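Local coordinates for protein EXOU (PDB 4AKX) that acts as a cytotoxic, patatin-like phospholipase toxin of the Pseudomonas aeruginosa type III secretion system and forms a complex with its chaperone SpcU, at residues Q41-S46 against F63-T68; R56-R61 against L70-P75. One frame throughout, in Å; residues are numbered along the deposited sequence.

Interaction 1: residues Q41-S46 against F63-T68; sequences QGQGES and FENGVT
Phe63 of 63-68 reaches into the bend of 41-46, and its ring is held on both faces. Gly42 CA lies 3.5 Å from the centroid of the Phe63 ring and 11° off the ring normal, a CH-pi contact over the centre. Over the opposite face, Ser46 CB stands 4.2 Å from the same centroid, again close to the normal. The Gly44 carbonyl oxygen meets the ring at its edge instead, 3.3 Å from Phe63 CD2. With Phe63 CG turned anti to its own carbonyl carbon, the ring stands between these partners, and Gly42 CA sits directly against its face.

Glu64 leans toward Glu45 instead. Its chain is straight beyond CG, which carries OE2 to the backbone of Glu45: Glu45 N donates to Glu64 OE2 over 2.8 Å, bent to 138° at the hydrogen and arriving from above the carboxylate plane. The two glutamate side chains cross with their carboxylates inclined to each other, and Glu45 OE2 comes within 3.3 Å of Glu64 OE2, two acceptors that are not bonded to one another. A weak backbone bond from Glu64 N to Gln43 O ties the turn to 41-46.

Beyond them, the amide planes of Asn65 and Gln43 are 49° apart; the contact is Asn65 ND2 against the Gln43 CG methylene, 4.0 Å away. Val67 closes the far end, CG2 lying 3.5 Å from Gln41 O. The Gln43 amide turns outward, where NE2 donates to Arg12 O of the SpcU chain.

A type I turn from Phe63 to Gly66 thus links strands 58-63 and 68-73 and packs against the loop between strands 35-37 and 46-48, at the protein surface beside the chaperone.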
loop_
_atom_site.group_PDB
_atom_site.type_symbol
_atom_site.label_atom_id
_atom_site.label_comp_id
_atom_site.label_asym_id
_atom_site.label_seq_id
_atom_site.Cartn_x
_atom_site.Cartn_y
_atom_site.Cartn_z
ATOM N N GLN B 41 -27.214 -20.865 5.812
ATOM C CA GLN B 41 -28.102 -19.841 6.312
ATOM C C GLN B 41 -29.536 -20.311 6.049
ATOM O O GLN B 41 -29.872 -20.706 4.952
ATOM C CB GLN B 41 -27.824 -18.514 5.600
ATOM C CG GLN B 41 -26.425 -17.947 5.840
ATOM C CD GLN B 41 -26.266 -17.275 7.201
ATOM O OE1 GLN B 41 -27.184 -16.645 7.700
ATOM N NE2 GLN B 41 -25.086 -17.392 7.787
ATOM N N GLY B 42 -30.369 -20.304 7.069
ATOM C CA GLY B 42 -31.738 -20.705 6.894
ATOM C C GLY B 42 -32.463 -19.769 5.945
ATOM O O GLY B 42 -32.413 -18.542 6.096
ATOM N N GLN B 43 -33.122 -20.347 4.948
ATOM C CA GLN B 43 -33.989 -19.576 4.061
ATOM C C GLN B 43 -35.413 -20.157 4.076
ATOM O O GLN B 43 -35.597 -21.390 4.060
ATOM C CB GLN B 43 -33.406 -19.537 2.642
ATOM C CG GLN B 43 -31.947 -19.040 2.563
ATOM C CD GLN B 43 -31.828 -17.528 2.400
ATOM O OE1 GLN B 43 -32.016 -16.986 1.306
ATOM N NE2 GLN B 43 -31.513 -16.847 3.483
ATOM N N GLY B 44 -36.407 -19.274 4.180
ATOM C CA GLY B 44 -37.802 -19.702 4.226
ATOM C C GLY B 44 -38.323 -20.024 5.615
ATOM O O GLY B 44 -37.588 -19.908 6.606
ATOM N N GLU B 45 -39.594 -20.431 5.701
ATOM C CA GLU B 45 -40.172 -20.811 6.997
ATOM C C GLU B 45 -39.457 -22.005 7.661
ATOM O O GLU B 45 -38.884 -22.862 6.981
ATOM C CB GLU B 45 -41.684 -21.024 6.916
ATOM C CG GLU B 45 -42.142 -22.225 6.113
ATOM C CD GLU B 45 -43.505 -22.016 5.433
ATOM O OE1 GLU B 45 -44.396 -21.372 6.032
ATOM O OE2 GLU B 45 -43.693 -22.499 4.287
ATOM N N SER B 46 -39.455 -22.014 8.995
ATOM C CA SER B 46 -38.874 -23.107 9.786
ATOM C C SER B 46 -39.941 -23.911 10.479
ATOM O O SER B 46 -40.915 -23.370 10.961
ATOM C CB SER B 46 -37.910 -22.555 10.845
ATOM O OG SER B 46 -38.520 -21.505 11.586
ATOM N N PHE B 63 -35.144 -25.553 8.234
ATOM C CA PHE B 63 -35.652 -24.582 7.300
ATOM C C PHE B 63 -36.018 -25.228 5.970
ATOM O O PHE B 63 -35.679 -26.385 5.724
ATOM C CB PHE B 63 -34.591 -23.547 7.056
ATOM C CG PHE B 63 -34.432 -22.565 8.161
ATOM C CD1 PHE B 63 -33.644 -22.851 9.232
ATOM C CD2 PHE B 63 -34.994 -21.303 8.064
ATOM C CE1 PHE B 63 -33.422 -21.908 10.215
ATOM C CE2 PHE B 63 -34.794 -20.362 9.047
ATOM C CZ PHE B 63 -33.986 -20.657 10.121
ATOM N N GLU B 64 -36.653 -24.466 5.084
ATOM C CA GLU B 64 -37.099 -25.016 3.792
ATOM C C GLU B 64 -35.997 -25.623 2.975
ATOM O O GLU B 64 -36.265 -26.452 2.135
ATOM C CB GLU B 64 -37.819 -23.969 2.949
ATOM C CG GLU B 64 -39.260 -23.748 3.386
ATOM C CD GLU B 64 -39.932 -22.540 2.734
ATOM O OE1 GLU B 64 -39.854 -22.394 1.479
ATOM O OE2 GLU B 64 -40.555 -21.738 3.478
ATOM N N ASN B 65 -34.757 -25.183 3.171
ATOM C CA ASN B 65 -33.700 -25.551 2.233
ATOM C C ASN B 65 -32.770 -26.557 2.800
ATOM O O ASN B 65 -31.750 -26.898 2.185
ATOM C CB ASN B 65 -32.940 -24.336 1.724
ATOM C CG ASN B 65 -32.109 -23.657 2.787
ATOM O OD1 ASN B 65 -32.376 -23.745 3.990
ATOM N ND2 ASN B 65 -31.124 -22.917 2.335
ATOM N N GLY B 66 -33.143 -27.050 3.983
ATOM C CA GLY B 66 -32.370 -28.055 4.689
ATOM C C GLY B 66 -31.733 -27.551 5.965
ATOM O O GLY B 66 -31.687 -28.281 6.967
ATOM N N VAL B 67 -31.224 -26.310 5.934
ATOM C CA VAL B 67 -30.337 -25.817 6.993
ATOM C C VAL B 67 -31.010 -26.011 8.335
ATOM O O VAL B 67 -32.155 -25.585 8.530
ATOM C CB VAL B 67 -29.974 -24.328 6.830
ATOM C CG1 VAL B 67 -29.172 -23.841 8.031
ATOM C CG2 VAL B 67 -29.231 -24.091 5.532
ATOM N N THR B 68 -30.302 -26.673 9.240
ATOM C CA THR B 68 -30.785 -26.906 10.576
ATOM C C THR B 68 -30.102 -26.038 11.581
ATOM O O THR B 68 -28.895 -26.003 11.636
ATOM C CB THR B 68 -30.502 -28.316 10.968
ATOM O OG1 THR B 68 -31.139 -29.155 10.013
ATOM C CG2 THR B 68 -31.051 -28.586 12.372
#

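Interaction 2: residues R56-R61 against L70-P75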
loop_
_atom_site.group_PDB
_atom_site.type_symbol
_atom_site.label_atom_id
_atom_site.label_comp_id
_atom_site.label_asym_id
_atom_site.label_seq_id
_atom_site.Cartn_x
_atom_site.Cartn_y
_atom_site.Cartn_z
ATOM N N ARG B 56 -29.828 -29.613 28.846
ATOM C CA ARG B 56 -29.209 -28.552 28.046
ATOM C C ARG B 56 -30.127 -27.980 26.982
ATOM O O ARG B 56 -29.676 -27.291 26.086
ATOM C CB ARG B 56 -27.862 -29.014 27.468
ATOM C CG ARG B 56 -26.796 -29.119 28.550
ATOM C CD ARG B 56 -25.414 -29.389 28.022
ATOM N NE ARG B 56 -24.900 -28.239 27.296
ATOM C CZ ARG B 56 -23.768 -28.249 26.595
ATOM N NH1 ARG B 56 -23.006 -29.344 26.550
ATOM N NH2 ARG B 56 -23.391 -27.162 25.940
ATOM N N GLN B 57 -31.417 -28.284 27.103
ATOM C CA GLN B 57 -32.517 -27.561 26.445
ATOM C C GLN B 57 -32.422 -27.531 24.927
ATOM O O GLN B 57 -32.775 -26.525 24.289
ATOM C CB GLN B 57 -32.663 -26.155 27.007
ATOM C CG GLN B 57 -33.143 -26.135 28.447
ATOM C CD GLN B 57 -32.624 -24.934 29.212
ATOM O OE1 GLN B 57 -31.418 -24.792 29.443
ATOM N NE2 GLN B 57 -33.530 -24.053 29.602
ATOM N N ILE B 58 -31.954 -28.642 24.352
ATOM C CA ILE B 58 -31.674 -28.720 22.913
ATOM C C ILE B 58 -32.905 -28.287 22.072
ATOM O O ILE B 58 -33.972 -28.900 22.147
ATOM C CB ILE B 58 -31.238 -30.160 22.485
ATOM C CG1 ILE B 58 -30.256 -30.843 23.479
ATOM C CG2 ILE B 58 -30.658 -30.141 21.096
ATOM C CD1 ILE B 58 -28.883 -30.211 23.591
ATOM N N THR B 59 -32.763 -27.229 21.277
ATOM C CA THR B 59 -33.778 -26.925 20.251
ATOM C C THR B 59 -33.258 -27.040 18.825
ATOM O O THR B 59 -32.262 -26.415 18.478
ATOM C CB THR B 59 -34.345 -25.533 20.416
ATOM O OG1 THR B 59 -34.984 -25.446 21.682
ATOM C CG2 THR B 59 -35.365 -25.269 19.350
ATOM N N LEU B 60 -33.957 -27.813 17.998
ATOM C CA LEU B 60 -33.626 -27.908 16.590
ATOM C C LEU B 60 -34.691 -27.260 15.676
ATOM O O LEU B 60 -35.879 -27.638 15.699
ATOM C CB LEU B 60 -33.391 -29.364 16.200
ATOM C CG LEU B 60 -32.213 -30.069 16.866
ATOM C CD1 LEU B 60 -32.270 -31.578 16.629
ATOM C CD2 LEU B 60 -30.885 -29.480 16.380
ATOM N N ARG B 61 -34.277 -26.269 14.897
ATOM C CA ARG B 61 -35.171 -25.689 13.922
ATOM C C ARG B 61 -34.665 -26.093 12.571
ATOM O O ARG B 61 -33.461 -26.149 12.355
ATOM C CB ARG B 61 -35.160 -24.168 14.002
ATOM C CG ARG B 61 -35.874 -23.612 15.198
ATOM C CD ARG B 61 -35.716 -22.108 15.299
ATOM N NE ARG B 61 -36.701 -21.618 16.262
ATOM C CZ ARG B 61 -36.576 -21.704 17.589
ATOM N NH1 ARG B 61 -35.464 -22.202 18.136
ATOM N NH2 ARG B 61 -37.558 -21.261 18.372
ATOM N N LEU B 70 -29.414 -25.236 15.513
ATOM C CA LEU B 70 -29.385 -25.733 16.883
ATOM C C LEU B 70 -29.305 -24.608 17.915
ATOM O O LEU B 70 -28.511 -23.682 17.779
ATOM C CB LEU B 70 -28.211 -26.668 17.045
ATOM C CG LEU B 70 -27.846 -27.164 18.432
ATOM C CD1 LEU B 70 -28.980 -28.018 18.949
ATOM C CD2 LEU B 70 -26.572 -27.991 18.357
ATOM N N GLN B 71 -30.153 -24.680 18.934
ATOM C CA GLN B 71 -30.061 -23.770 20.077
ATOM C C GLN B 71 -30.003 -24.569 21.376
ATOM O O GLN B 71 -30.713 -25.569 21.541
ATOM C CB GLN B 71 -31.237 -22.815 20.101
ATOM C CG GLN B 71 -30.995 -21.565 20.917
ATOM C CD GLN B 71 -32.283 -20.957 21.442
ATOM O OE1 GLN B 71 -33.330 -21.006 20.790
ATOM N NE2 GLN B 71 -32.211 -20.375 22.625
ATOM N N LEU B 72 -29.149 -24.144 22.296
ATOM C CA LEU B 72 -28.772 -25.009 23.397
ATOM C C LEU B 72 -28.261 -24.138 24.524
ATOM O O LEU B 72 -27.684 -23.082 24.281
ATOM C CB LEU B 72 -27.726 -26.004 22.913
ATOM C CG LEU B 72 -26.699 -26.744 23.765
ATOM C CD1 LEU B 72 -26.051 -27.865 22.949
ATOM C CD2 LEU B 72 -25.616 -25.803 24.262
ATOM N N SER B 73 -28.531 -24.556 25.756
ATOM C CA SER B 73 -28.124 -23.811 26.940
ATOM C C SER B 73 -26.610 -23.714 27.019
ATOM O O SER B 73 -25.900 -24.671 26.691
ATOM C CB SER B 73 -28.656 -24.489 28.203
ATOM O OG SER B 73 -28.013 -25.739 28.405
ATOM N N ARG B 74 -26.123 -22.564 27.479
ATOM C CA ARG B 74 -24.699 -22.371 27.740
ATOM C C ARG B 74 -24.116 -23.580 28.471
ATOM O O ARG B 74 -24.782 -24.177 29.309
ATOM C CB ARG B 74 -24.470 -21.091 28.554
ATOM C CG ARG B 74 -24.720 -19.799 27.785
ATOM C CD ARG B 74 -23.699 -19.621 26.667
ATOM N NE ARG B 74 -22.352 -19.424 27.198
ATOM C CZ ARG B 74 -21.631 -18.308 27.015
ATOM N NH1 ARG B 74 -22.107 -17.284 26.286
ATOM N NH2 ARG B 74 -20.420 -18.227 27.554
ATOM N N PRO B 75 -22.875 -23.950 28.145
ATOM C CA PRO B 75 -22.250 -25.156 28.646
ATOM C C PRO B 75 -22.118 -25.100 30.124
ATOM O O PRO B 75 -22.317 -24.061 30.712
ATOM C CB PRO B 75 -20.850 -25.112 28.039
ATOM C CG PRO B 75 -20.971 -24.209 26.863
ATOM C CD PRO B 75 -21.964 -23.177 27.295
#
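Thr59 and Gln71 form a hydrogen-bonded antiparallel pair: Thr59 N donates to Gln71 O over 2.7 Å and Gln71 N returns to Thr59 O over 2.8 Å. Both bonds are nearly straight at the hydrogen, and both donors lie in the carbonyl plane of their acceptor. Next comes the non-hydrogen-bonded pair Leu60 and Leu70, where Leu70 CA also approaches Thr59 O.

On the face of these leucines, Leu70 CD1 fits between two branches of the facing strand, 3.5 Å from Ile58 CG2 and 3.5 Å from Leu60 CD2. Leu70 CG, set anti to its backbone N (chi1 171°), directs that methyl across the strand gap. Ile58 and Leu72 instead run side by side and point the same way, meeting through their CD1 methyls.

At the open end of the ladder, Ser73 N donates to Arg56 O over 3.0 Å, from above the carbonyl plane. The Arg56 side chain, bent at chi3, brings its guanidinium between Pro75 CA over one face and Leu72 CD1 over the other, with Ser73 O near its edge.

Further out, helix 463-472 packs Met465 on Arg56 and Leu72, and Val469 on Ile58. Strand 446-451 bonds to Leu70 and Leu72 through its backbone, while Ser446 takes the Gln71 amide NE2.

Axes 4.7 Å apart at 168° show adjacent antiparallel strands, and the short connection through the turn at 63-66 makes them a beta hairpin within an antiparallel sheet, its 58-63 arm entered through a G1 bulge at Gln57 and Ile58 facing Ala53.

How the interactions relate
Both contacts involve the hairpin of strands 58-63 and 68-73, with centres about 17 Å apart: interaction 2 pairs its arms, interaction 1 lays the loop 41-46 against its turn. Interaction 2 is partly buried, with seven of twelve touching residues enclosed; interaction 1 sits on the surface, where one of ten is buried. The chemistry follows: regular backbone pairing over an aliphatic face in the former, against an aromatic ring held by loop backbone and a carboxylate-to-amide bond in the latter. They meet directly, Thr68 CG2 packing 3.4 Å from Arg61 O. Interaction 1 also reaches the SpcU chain, whereas no other chain of the assembly touches interaction 2.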